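PDB 4DWD: mandelate racemase/muconate lactonizing enzyme, C-terminal domain protein from Paracoccus denitrificans, which binds magnesium and, as a member of the enolase superfamily, may act as a hydro-lyase. Local coordinates for residues E9-D17 with R328-F336; P127-A136 with E154-G165. All blocks are in the same frame, centred on the assembly; numbering follows the deposited sequence.

Interaction 1 of 2, residues E9-D17 with R328-F336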
# COMPACT_ATOMS: atom_id res chain seq x y z
N GLU B 9 30.74 33.93 -19.84
CA GLU B 9 30.22 35.22 -19.39
C GLU B 9 28.78 35.08 -18.92
O GLU B 9 27.97 34.42 -19.57
CB GLU B 9 30.20 36.22 -20.53
CG GLU B 9 31.56 36.69 -21.00
CD GLU B 9 31.40 37.46 -22.28
OE1 GLU B 9 31.03 38.65 -22.23
OE2 GLU B 9 31.60 36.87 -23.35
N ALA B 10 28.48 35.75 -17.81
CA ALA B 10 27.13 35.79 -17.25
C ALA B 10 26.56 37.19 -17.48
O ALA B 10 27.13 38.17 -17.01
CB ALA B 10 27.16 35.46 -15.76
N LEU B 11 25.45 37.28 -18.21
CA LEU B 11 24.92 38.55 -18.69
C LEU B 11 23.47 38.78 -18.27
O LEU B 11 22.59 37.95 -18.53
CB LEU B 11 25.00 38.59 -20.22
CG LEU B 11 26.37 38.40 -20.87
CD1 LEU B 11 26.24 38.36 -22.39
CD2 LEU B 11 27.36 39.47 -20.44
N SER B 12 23.23 39.91 -17.61
CA SER B 12 21.89 40.37 -17.30
C SER B 12 21.50 41.37 -18.38
O SER B 12 22.18 42.39 -18.56
CB SER B 12 21.86 41.03 -15.91
OG SER B 12 20.62 41.67 -15.66
N VAL B 13 20.44 41.07 -19.12
CA VAL B 13 20.10 41.81 -20.34
C VAL B 13 18.70 42.41 -20.30
O VAL B 13 17.72 41.71 -20.04
CB VAL B 13 20.25 40.89 -21.58
CG1 VAL B 13 19.95 41.64 -22.88
CG2 VAL B 13 21.65 40.28 -21.64
N ALA B 14 18.62 43.72 -20.53
CA ALA B 14 17.35 44.44 -20.65
C ALA B 14 16.67 44.05 -21.96
O ALA B 14 17.27 44.16 -23.03
CB ALA B 14 17.59 45.94 -20.60
N MSE B 15 15.42 43.58 -21.87
CA MSE B 15 14.73 43.02 -23.05
C MSE B 15 13.59 43.89 -23.52
O MSE B 15 12.88 44.50 -22.71
CB MSE B 15 14.17 41.65 -22.66
CG MSE B 15 15.28 40.66 -22.34
SE MSE B 15 16.24 40.01 -23.93
CE MSE B 15 14.90 38.73 -24.58
N GLY B 16 13.41 43.95 -24.84
CA GLY B 16 12.28 44.64 -25.46
C GLY B 16 12.19 46.11 -25.10
O GLY B 16 13.22 46.76 -24.87
N ASP B 17 10.97 46.63 -25.04
CA ASP B 17 10.72 48.04 -24.73
C ASP B 17 10.84 48.37 -23.24
O ASP B 17 11.00 47.47 -22.41
CB ASP B 17 9.35 48.49 -25.28
CG ASP B 17 8.17 47.73 -24.67
OD1 ASP B 17 8.37 46.85 -23.80
OD2 ASP B 17 7.03 48.03 -25.07
N ARG B 328 4.00 38.41 -23.90
CA ARG B 328 5.02 39.40 -24.25
C ARG B 328 6.22 38.79 -24.96
O ARG B 328 7.37 39.20 -24.74
CB ARG B 328 5.44 40.22 -23.02
CG ARG B 328 4.31 40.98 -22.34
CD ARG B 328 3.65 41.99 -23.27
NE ARG B 328 4.64 42.76 -24.03
CZ ARG B 328 5.21 43.90 -23.61
NH1 ARG B 328 4.88 44.41 -22.43
NH2 ARG B 328 6.09 44.52 -24.38
N TRP B 329 5.96 37.83 -25.83
CA TRP B 329 7.01 37.23 -26.63
C TRP B 329 7.67 38.21 -27.57
O TRP B 329 8.77 37.95 -28.05
CB TRP B 329 6.50 35.99 -27.37
CG TRP B 329 5.20 36.15 -28.14
CD1 TRP B 329 3.89 35.91 -27.68
CD2 TRP B 329 5.05 36.51 -29.55
NE1 TRP B 329 2.98 36.13 -28.69
CE2 TRP B 329 3.61 36.50 -29.83
CE3 TRP B 329 5.94 36.84 -30.57
CZ2 TRP B 329 3.10 36.79 -31.09
CZ3 TRP B 329 5.41 37.15 -31.84
CH2 TRP B 329 4.03 37.13 -32.08
N ASP B 330 7.01 39.35 -27.81
CA ASP B 330 7.60 40.45 -28.59
C ASP B 330 8.93 40.92 -28.02
O ASP B 330 9.76 41.46 -28.75
CB ASP B 330 6.62 41.63 -28.69
CG ASP B 330 6.32 42.27 -27.33
OD1 ASP B 330 6.64 43.46 -27.12
OD2 ASP B 330 5.76 41.60 -26.45
N ARG B 331 9.14 40.72 -26.71
CA ARG B 331 10.36 41.19 -26.05
C ARG B 331 11.61 40.43 -26.51
O ARG B 331 12.73 40.81 -26.16
CB ARG B 331 10.24 41.15 -24.52
CG ARG B 331 10.42 39.76 -23.91
CD ARG B 331 10.11 39.75 -22.42
NE ARG B 331 10.32 38.43 -21.80
CZ ARG B 331 9.49 37.39 -21.91
NH1 ARG B 331 8.40 37.49 -22.66
NH2 ARG B 331 9.78 36.24 -21.29
N GLY B 332 11.42 39.37 -27.30
CA GLY B 332 12.55 38.69 -27.94
C GLY B 332 13.38 39.63 -28.80
O GLY B 332 14.59 39.46 -28.93
N ARG B 333 12.72 40.62 -29.40
CA ARG B 333 13.39 41.67 -30.15
C ARG B 333 13.63 42.88 -29.23
O ARG B 333 12.82 43.14 -28.33
CB ARG B 333 12.54 42.06 -31.36
CG ARG B 333 12.27 40.92 -32.33
CD ARG B 333 11.39 41.37 -33.49
NE ARG B 333 11.02 40.25 -34.35
CZ ARG B 333 11.71 39.85 -35.42
NH1 ARG B 333 12.83 40.48 -35.76
NH2 ARG B 333 11.29 38.82 -36.14
N PRO B 334 14.71 43.65 -29.46
CA PRO B 334 15.66 43.56 -30.56
C PRO B 334 16.93 42.75 -30.27
O PRO B 334 17.81 42.67 -31.13
CB PRO B 334 16.04 45.02 -30.79
CG PRO B 334 16.01 45.61 -29.43
CD PRO B 334 14.94 44.87 -28.66
N VAL B 335 17.03 42.15 -29.08
CA VAL B 335 18.25 41.41 -28.73
C VAL B 335 18.48 40.24 -29.68
O VAL B 335 19.62 39.96 -30.05
CB VAL B 335 18.24 40.96 -27.26
CG1 VAL B 335 19.36 39.95 -26.97
CG2 VAL B 335 18.41 42.19 -26.38
N PHE B 336 17.40 39.56 -30.06
CA PHE B 336 17.48 38.46 -31.02
C PHE B 336 16.85 38.84 -32.34
O PHE B 336 15.88 39.59 -32.38
CB PHE B 336 16.81 37.21 -30.45
CG PHE B 336 17.42 36.74 -29.16
CD1 PHE B 336 18.71 36.21 -29.13
CD2 PHE B 336 16.71 36.87 -27.97
CE1 PHE B 336 19.27 35.79 -27.93
CE2 PHE B 336 17.27 36.45 -26.77
CZ PHE B 336 18.55 35.92 -26.75
O HOH W 1 15.09 42.09 -26.57
O HOH W 2 8.97 44.64 -26.36
O HOH W 3 6.12 46.73 -21.71
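The selenomethionine Met15 and Val335 cross at about a right angle, with Met15 SE 3.9 Å from Val335 CG2. Bends at chi2 (-74°) and chi3 (-77°) curl the Met15 chain back and deliver its CE methyl between Arg331 O, 3.4 Å away, and Phe336 CE2, whose ring it meets obliquely. Val335 works in two directions: its CG2 also meets Val13 CG1 tip to tip, while its CG1 lies over the centre of the Phe336 ring, on which Phe27 also packs. Farther along, the two segments touch through backbone and water. Gly16 CA donates a CA-H...O contact to Arg333 O at 3.3 Å, and one water accepts from Gly16 N and Val335 N while donating to Arg331 O. At the exposed end the Asp17 carboxylate stands nearly perpendicular (84°) to the Arg328 guanidinium, and the salt bridge from Arg328 NH2 to Asp17 OD1, 3.3 Å, is weak. Arg328 is held more firmly by Asp330, which takes NE on the syn lone pair of OD2 and NH2 on that of OD1, fixing the guanidinium plane. The arrangement is a domain interface of the enolase superfamily, where the first strand of the N-terminal capping domain runs out against a barrel-domain loop.

Interaction 2 of 2, residues P127-A136 with E154-G165; sequences PCYSSIGGNA and EQPAAVKIRWDG
Ser130 OG donates to Glu154 OE1 over 2.7 Å, meeting the carboxylate from above its plane, and so links strand 125-132 to the end of helix 140-154. Lys160 NZ gives a bond of 2.9 Å to Tyr129 OH and a salt bridge to Glu223. Arg162, bent at chi3 (-49°), turns its guanidinium back over Gly133 CA, which lies on one face, while NH1 reaches Ser131 OG at 3.0 Å, with the hydroxyl lying 22° out of the guanidinium plane; Asp327 pairs with the same NH1, and Glu324 with the serine. Between these groups runs a parallel ladder in which Ser130 and Ile132 each donate and accept, closing with Arg162 N to Ile132 O at 2.7 Å. At the strand end Arg162 O takes two donors, Asn135 N and Asn135 ND2, while Asn135 OD1 is held by Arg138, and Asp164 OD2 receives Gly134 N on its anti lone pair. Ala136 N follows on a lone pair of Trp163 O. Packing completes the join. Asn135 CB sits over the six-membered ring of Trp163 as a CH-pi contact, 4.0 Å from its centroid, and Ala136 CB touches Trp163 CD1. On the helix-facing side, Ile132 CD1 meets Val159 CG1 at 4.0 Å. Tyr129 CE1 lies 3.5 Å from Lys160 CB on the other side, among the polar groups. The whole is a beta-alpha-beta crossover of the TIM barrel, its lysine and arginine beside Glu223 and Asp197, acidic residues that bind calcium in a crystal structure of this protein.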
# COMPACT_ATOMS: atom_id res chain seq x y z
N PRO B 127 3.35 22.70 -33.41
CA PRO B 127 2.20 23.53 -33.04
C PRO B 127 2.45 24.30 -31.74
O PRO B 127 3.18 23.82 -30.87
CB PRO B 127 1.07 22.52 -32.84
CG PRO B 127 1.76 21.22 -32.58
CD PRO B 127 3.02 21.26 -33.39
N CYS B 128 1.86 25.49 -31.64
CA CYS B 128 1.98 26.28 -30.41
C CYS B 128 0.66 26.34 -29.63
O CYS B 128 -0.41 26.07 -30.18
CB CYS B 128 2.46 27.71 -30.73
SG CYS B 128 1.20 28.83 -31.39
N TYR B 129 0.74 26.66 -28.34
CA TYR B 129 -0.45 27.08 -27.59
C TYR B 129 -0.23 28.46 -27.01
O TYR B 129 0.87 28.77 -26.54
CB TYR B 129 -0.87 26.04 -26.54
CG TYR B 129 -0.10 25.94 -25.23
CD1 TYR B 129 -0.34 26.82 -24.18
CD2 TYR B 129 0.84 24.91 -25.02
CE1 TYR B 129 0.33 26.70 -22.96
CE2 TYR B 129 1.51 24.78 -23.81
CZ TYR B 129 1.25 25.68 -22.79
OH TYR B 129 1.89 25.58 -21.58
N SER B 130 -1.25 29.31 -27.08
CA SER B 130 -1.18 30.65 -26.52
C SER B 130 -1.35 30.54 -25.01
O SER B 130 -2.41 30.11 -24.53
CB SER B 130 -2.28 31.55 -27.10
OG SER B 130 -2.13 31.71 -28.49
N SER B 131 -0.31 30.92 -24.29
CA SER B 131 -0.28 30.85 -22.84
C SER B 131 -0.47 32.27 -22.31
O SER B 131 0.42 33.11 -22.46
CB SER B 131 1.04 30.25 -22.39
OG SER B 131 1.05 30.00 -21.01
N ILE B 132 -1.63 32.52 -21.72
CA ILE B 132 -2.11 33.86 -21.39
C ILE B 132 -2.22 34.03 -19.88
O ILE B 132 -3.08 33.43 -19.23
CB ILE B 132 -3.47 34.11 -22.06
CG1 ILE B 132 -3.35 33.79 -23.56
CG2 ILE B 132 -3.99 35.51 -21.74
CD1 ILE B 132 -4.65 33.77 -24.32
N GLY B 133 -1.35 34.87 -19.32
CA GLY B 133 -1.23 35.00 -17.87
C GLY B 133 -2.00 36.16 -17.30
O GLY B 133 -2.63 36.93 -18.03
N GLY B 134 -1.93 36.29 -15.97
CA GLY B 134 -2.45 37.47 -15.28
C GLY B 134 -3.95 37.56 -15.18
O GLY B 134 -4.50 38.66 -15.10
N ASN B 135 -4.63 36.42 -15.17
CA ASN B 135 -6.09 36.46 -15.17
C ASN B 135 -6.75 36.59 -13.81
O ASN B 135 -7.95 36.89 -13.73
CB ASN B 135 -6.63 35.28 -15.97
CG ASN B 135 -6.26 35.40 -17.42
OD1 ASN B 135 -6.62 36.38 -18.08
ND2 ASN B 135 -5.48 34.45 -17.92
N ALA B 136 -5.98 36.42 -12.74
CA ALA B 136 -6.54 36.63 -11.40
C ALA B 136 -7.03 38.07 -11.25
O ALA B 136 -8.10 38.31 -10.70
CB ALA B 136 -5.52 36.27 -10.32
N GLU B 154 -2.15 34.64 -33.16
CA GLU B 154 -1.27 33.47 -33.09
C GLU B 154 -1.84 32.19 -33.70
O GLU B 154 -1.09 31.25 -33.98
CB GLU B 154 -0.85 33.25 -31.62
CG GLU B 154 -0.04 34.44 -31.08
CD GLU B 154 0.02 34.53 -29.57
OE1 GLU B 154 -0.10 33.51 -28.86
OE2 GLU B 154 0.22 35.67 -29.08
N GLN B 155 -3.16 32.16 -33.91
CA GLN B 155 -3.83 30.98 -34.48
C GLN B 155 -3.39 29.67 -33.81
O GLN B 155 -3.00 28.72 -34.51
CB GLN B 155 -3.61 30.91 -35.99
CG GLN B 155 -4.33 31.98 -36.79
CD GLN B 155 -4.27 31.69 -38.28
OE1 GLN B 155 -3.20 31.60 -38.86
NE2 GLN B 155 -5.44 31.52 -38.89
N PRO B 156 -3.44 29.62 -32.47
CA PRO B 156 -2.84 28.48 -31.77
C PRO B 156 -3.64 27.18 -31.86
O PRO B 156 -4.85 27.20 -32.13
CB PRO B 156 -2.77 28.96 -30.32
CG PRO B 156 -3.97 29.84 -30.20
CD PRO B 156 -4.04 30.57 -31.52
N ALA B 157 -2.97 26.06 -31.60
CA ALA B 157 -3.63 24.76 -31.56
C ALA B 157 -4.38 24.54 -30.24
O ALA B 157 -5.22 23.64 -30.14
CB ALA B 157 -2.61 23.65 -31.79
N ALA B 158 -4.05 25.35 -29.23
CA ALA B 158 -4.67 25.31 -27.90
C ALA B 158 -4.48 26.65 -27.20
O ALA B 158 -3.65 27.45 -27.62
CB ALA B 158 -4.10 24.17 -27.06
N VAL B 159 -5.25 26.90 -26.15
CA VAL B 159 -5.12 28.11 -25.33
C VAL B 159 -4.97 27.70 -23.87
O VAL B 159 -5.66 26.78 -23.44
CB VAL B 159 -6.37 29.01 -25.48
CG1 VAL B 159 -6.36 30.13 -24.45
CG2 VAL B 159 -6.45 29.55 -26.90
N LYS B 160 -4.08 28.35 -23.13
CA LYS B 160 -4.01 28.12 -21.68
C LYS B 160 -4.18 29.46 -21.00
O LYS B 160 -3.47 30.41 -21.33
CB LYS B 160 -2.68 27.47 -21.27
CG LYS B 160 -2.62 27.07 -19.80
CD LYS B 160 -1.33 26.37 -19.42
CE LYS B 160 -0.22 27.37 -19.14
NZ LYS B 160 1.10 26.71 -19.00
N ILE B 161 -5.13 29.53 -20.07
CA ILE B 161 -5.33 30.74 -19.26
C ILE B 161 -4.71 30.53 -17.87
O ILE B 161 -5.02 29.55 -17.18
CB ILE B 161 -6.81 31.18 -19.19
CG1 ILE B 161 -7.74 29.99 -18.84
CG2 ILE B 161 -7.20 31.79 -20.52
CD1 ILE B 161 -9.20 30.37 -18.65
N ARG B 162 -3.81 31.43 -17.49
CA ARG B 162 -3.07 31.30 -16.23
C ARG B 162 -3.46 32.40 -15.28
O ARG B 162 -3.78 33.52 -15.71
CB ARG B 162 -1.55 31.37 -16.47
CG ARG B 162 -1.05 30.70 -17.74
CD ARG B 162 0.47 30.49 -17.72
NE ARG B 162 1.16 31.72 -17.34
CZ ARG B 162 1.49 32.70 -18.18
NH1 ARG B 162 1.24 32.59 -19.48
NH2 ARG B 162 2.08 33.79 -17.71
N TRP B 163 -3.41 32.11 -13.99
CA TRP B 163 -3.90 33.04 -12.99
C TRP B 163 -2.90 34.01 -12.49
O TRP B 163 -3.19 35.21 -12.39
CB TRP B 163 -4.62 32.29 -11.86
CG TRP B 163 -6.09 32.48 -12.02
CD1 TRP B 163 -6.97 33.11 -11.14
CD2 TRP B 163 -6.90 32.15 -13.20
NE1 TRP B 163 -8.23 33.16 -11.67
CE2 TRP B 163 -8.25 32.61 -12.91
CE3 TRP B 163 -6.64 31.54 -14.43
CZ2 TRP B 163 -9.30 32.43 -13.81
CZ3 TRP B 163 -7.70 31.37 -15.33
CH2 TRP B 163 -9.00 31.82 -15.03
N ASP B 164 -1.71 33.51 -12.17
CA ASP B 164 -0.65 34.34 -11.60
C ASP B 164 -1.11 35.22 -10.44
O ASP B 164 -0.83 36.42 -10.40
CB ASP B 164 0.02 35.16 -12.70
CG ASP B 164 0.67 34.29 -13.74
OD1 ASP B 164 1.53 33.48 -13.35
OD2 ASP B 164 0.28 34.39 -14.93
N GLY B 165 -1.81 34.61 -9.49
CA GLY B 165 -2.24 35.31 -8.28
C GLY B 165 -1.16 35.33 -7.20
O GLY B 165 -0.03 34.88 -7.41

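How the interactions relate
From the N terminus, strand 5-14 belongs to the antiparallel sheet of the capping domain, and segment 9-17, the end of that strand and its exit, meets its partner more than 300 residues later. Within that long loop the chain enters the barrel at strand 125-132, passes through helix 140-154 and returns on strand 158-162, closing the short loop of interaction 2. Only after the later barrel strands, up to 323-325, does 328-336 come back to 9-17 and close interaction 1, so the local crossover nests inside the interdomain closure. Their centres lie about 21 Å apart, yet they touch: Trp329 NE1 probably hydrogen-bonds Glu154 OE2, joining the interdomain loop to the crossover helix.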